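Local coordinates for protein CooT (Carboxydothermus hydrogenoformans, PDB 6FAN) that probably serves as a nickel chaperone in the maturation of carbon monoxide dehydrogenase, at residues A4-V9 / E19-L24. Numbering follows the deposited sequence.
Sequences ASAFIV and ERVDKL
A4 and V21 close the open end of the beta hairpin formed by strands 4-10 and 13-27, and show how antiparallel pairing can resume beyond a corner in one of the strands. They form a hydrogen-bonded antiparallel pair. The firmer bond runs from V21 N to A4 O and is 2.8 Å long. Its donor is tilted 24° from the carbonyl plane. The return bond, from A4 N to V21 O, is weak at 3.4 Å.

Just before this pair the chain bends at E19 and R20, where R20 has positive phi (60°), and here a water bridges the two strands. It accepts a hydrogen bond from R20 N at 2.7 Å and is also hydrogen-bonded to S5 OG, so it ties the serine to the corner. S5 OG stands beside its own backbone N (chi1 -69°) and lies alongside the CA-CB-CG stem of E19, closest to CA at 3.7 Å.

Apolar contact lies on the face of strand 4-10 opposite S5. V21 CB and CG2 both lie in front of the A4 carbonyl oxygen, and CG2, anti to the carbonyl carbon of V21, reaches the methyl of A6. L33 of strand 30-35 touches both V21 and A6. K23 and L24 pair with a strand of the second subunit, carrying the sheet across the interface. Between segments 4-9 and 19-24 the apolar contact is A6 CB against V21 CG2, 4.0 Å apart.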
loop_
_atom_site.group_PDB
_atom_site.type_symbol
_atom_site.label_atom_id
_atom_site.label_comp_id
_atom_site.label_asym_id
_atom_site.label_seq_id
_atom_site.Cartn_x
_atom_site.Cartn_y
_atom_site.Cartn_z
ATOM N N ALA E 4 5.545 4.867 -6.817
ATOM C CA ALA E 4 6.457 4.781 -5.644
ATOM C C ALA E 4 7.320 3.533 -5.964
ATOM O O ALA E 4 6.873 2.641 -6.734
ATOM C CB ALA E 4 5.597 4.477 -4.468
ATOM N N SER E 5 8.539 3.517 -5.421
ATOM C CA SER E 5 9.373 2.358 -5.535
ATOM C C SER E 5 9.107 1.348 -4.427
ATOM O O SER E 5 8.955 1.716 -3.234
ATOM C CB SER E 5 10.837 2.809 -5.500
ATOM O OG SER E 5 11.111 3.522 -6.687
ATOM N N ALA E 6 9.083 0.042 -4.804
ATOM C CA ALA E 6 8.981 -1.023 -3.789
ATOM C C ALA E 6 10.366 -1.557 -3.398
ATOM O O ALA E 6 11.190 -1.835 -4.271
ATOM C CB ALA E 6 8.115 -2.140 -4.336
ATOM N N PHE E 7 10.587 -1.731 -2.115
ATOM C CA PHE E 7 11.853 -2.245 -1.569
ATOM C C PHE E 7 11.600 -3.486 -0.727
ATOM O O PHE E 7 10.554 -3.569 -0.063
ATOM C CB PHE E 7 12.522 -1.198 -0.681
ATOM C CG PHE E 7 12.920 0.051 -1.404
ATOM C CD1 PHE E 7 14.240 0.192 -1.929
ATOM C CD2 PHE E 7 11.997 1.120 -1.622
ATOM C CE1 PHE E 7 14.623 1.368 -2.610
ATOM C CE2 PHE E 7 12.413 2.277 -2.318
ATOM C CZ PHE E 7 13.717 2.392 -2.791
ATOM N N ILE E 8 12.544 -4.422 -0.749
ATOM C CA ILE E 8 12.517 -5.562 0.193
ATOM C C ILE E 8 13.401 -5.187 1.371
ATOM O O ILE E 8 14.562 -4.793 1.176
ATOM C CB ILE E 8 13.017 -6.890 -0.423
ATOM C CG1 ILE E 8 12.303 -7.252 -1.703
ATOM C CG2 ILE E 8 12.971 -7.983 0.616
ATOM C CD1 ILE E 8 10.774 -7.314 -1.641
ATOM N N VAL E 9 12.857 -5.288 2.576
ATOM C CA VAL E 9 13.586 -4.910 3.776
ATOM C C VAL E 9 13.956 -6.174 4.590
ATOM O O VAL E 9 13.064 -6.913 5.059
ATOM C CB VAL E 9 12.833 -3.838 4.633
ATOM C CG1 VAL E 9 13.415 -3.736 6.050
ATOM C CG2 VAL E 9 12.766 -2.479 3.949
ATOM N N GLU E 19 10.571 -0.245 -9.526
ATOM C CA GLU E 19 10.434 1.184 -9.529
ATOM C C GLU E 19 9.153 1.573 -10.201
ATOM O O GLU E 19 8.626 0.876 -11.022
ATOM C CB GLU E 19 11.629 1.890 -10.218
ATOM C CG GLU E 19 13.003 1.737 -9.556
ATOM C CD GLU E 19 14.040 2.838 -9.862
ATOM O OE1 GLU E 19 14.672 2.818 -10.901
ATOM O OE2 GLU E 19 14.278 3.718 -9.046
ATOM N N ARG E 20 8.612 2.664 -9.745
ATOM C CA ARG E 20 7.412 3.294 -10.373
ATOM C C ARG E 20 6.209 2.357 -10.380
ATOM O O ARG E 20 5.491 2.288 -11.386
ATOM C CB ARG E 20 7.691 3.911 -11.733
ATOM C CG ARG E 20 9.013 4.703 -11.681
ATOM C CD ARG E 20 9.318 5.280 -12.976
ATOM N NE ARG E 20 8.577 6.513 -13.162
ATOM C CZ ARG E 20 8.785 7.364 -14.166
ATOM N NH1 ARG E 20 9.780 7.170 -15.054
ATOM N NH2 ARG E 20 8.034 8.456 -14.289
ATOM N N VAL E 21 5.962 1.712 -9.243
ATOM C CA VAL E 21 4.818 0.843 -9.048
ATOM C C VAL E 21 3.535 1.666 -9.132
ATOM O O VAL E 21 3.400 2.746 -8.490
ATOM C CB VAL E 21 4.853 0.175 -7.632
ATOM C CG1 VAL E 21 3.629 -0.756 -7.410
ATOM C CG2 VAL E 21 6.170 -0.631 -7.522
ATOM N N ASP E 22 2.606 1.182 -9.952
ATOM C CA ASP E 22 1.288 1.762 -10.014
ATOM C C ASP E 22 0.343 0.904 -9.173
ATOM O O ASP E 22 -0.180 1.385 -8.145
ATOM C CB ASP E 22 0.805 1.863 -11.465
ATOM C CG ASP E 22 -0.623 2.385 -11.567
ATOM O OD1 ASP E 22 -1.212 2.908 -10.611
ATOM O OD2 ASP E 22 -1.225 2.227 -12.616
ATOM N N LYS E 23 0.134 -0.359 -9.579
ATOM C CA LYS E 23 -0.807 -1.232 -8.860
ATOM C C LYS E 23 -0.099 -2.204 -7.958
ATOM O O LYS E 23 0.968 -2.733 -8.311
ATOM C CB LYS E 23 -1.706 -2.013 -9.851
ATOM C CG LYS E 23 -2.318 -1.206 -10.987
ATOM C CD LYS E 23 -3.622 -0.455 -10.731
ATOM C CE LYS E 23 -4.033 0.369 -11.939
ATOM N NZ LYS E 23 -4.600 -0.636 -12.867
ATOM N N LEU E 24 -0.671 -2.408 -6.776
ATOM C CA LEU E 24 -0.200 -3.496 -5.900
ATOM C C LEU E 24 -1.442 -4.285 -5.446
ATOM O O LEU E 24 -2.347 -3.722 -4.850
ATOM C CB LEU E 24 0.570 -2.924 -4.684
ATOM C CG LEU E 24 1.309 -3.917 -3.782
ATOM C CD1 LEU E 24 2.457 -3.266 -3.046
ATOM C CD2 LEU E 24 0.371 -4.558 -2.773
HETATM O O HOH W 1 9.618 4.782 -8.441
#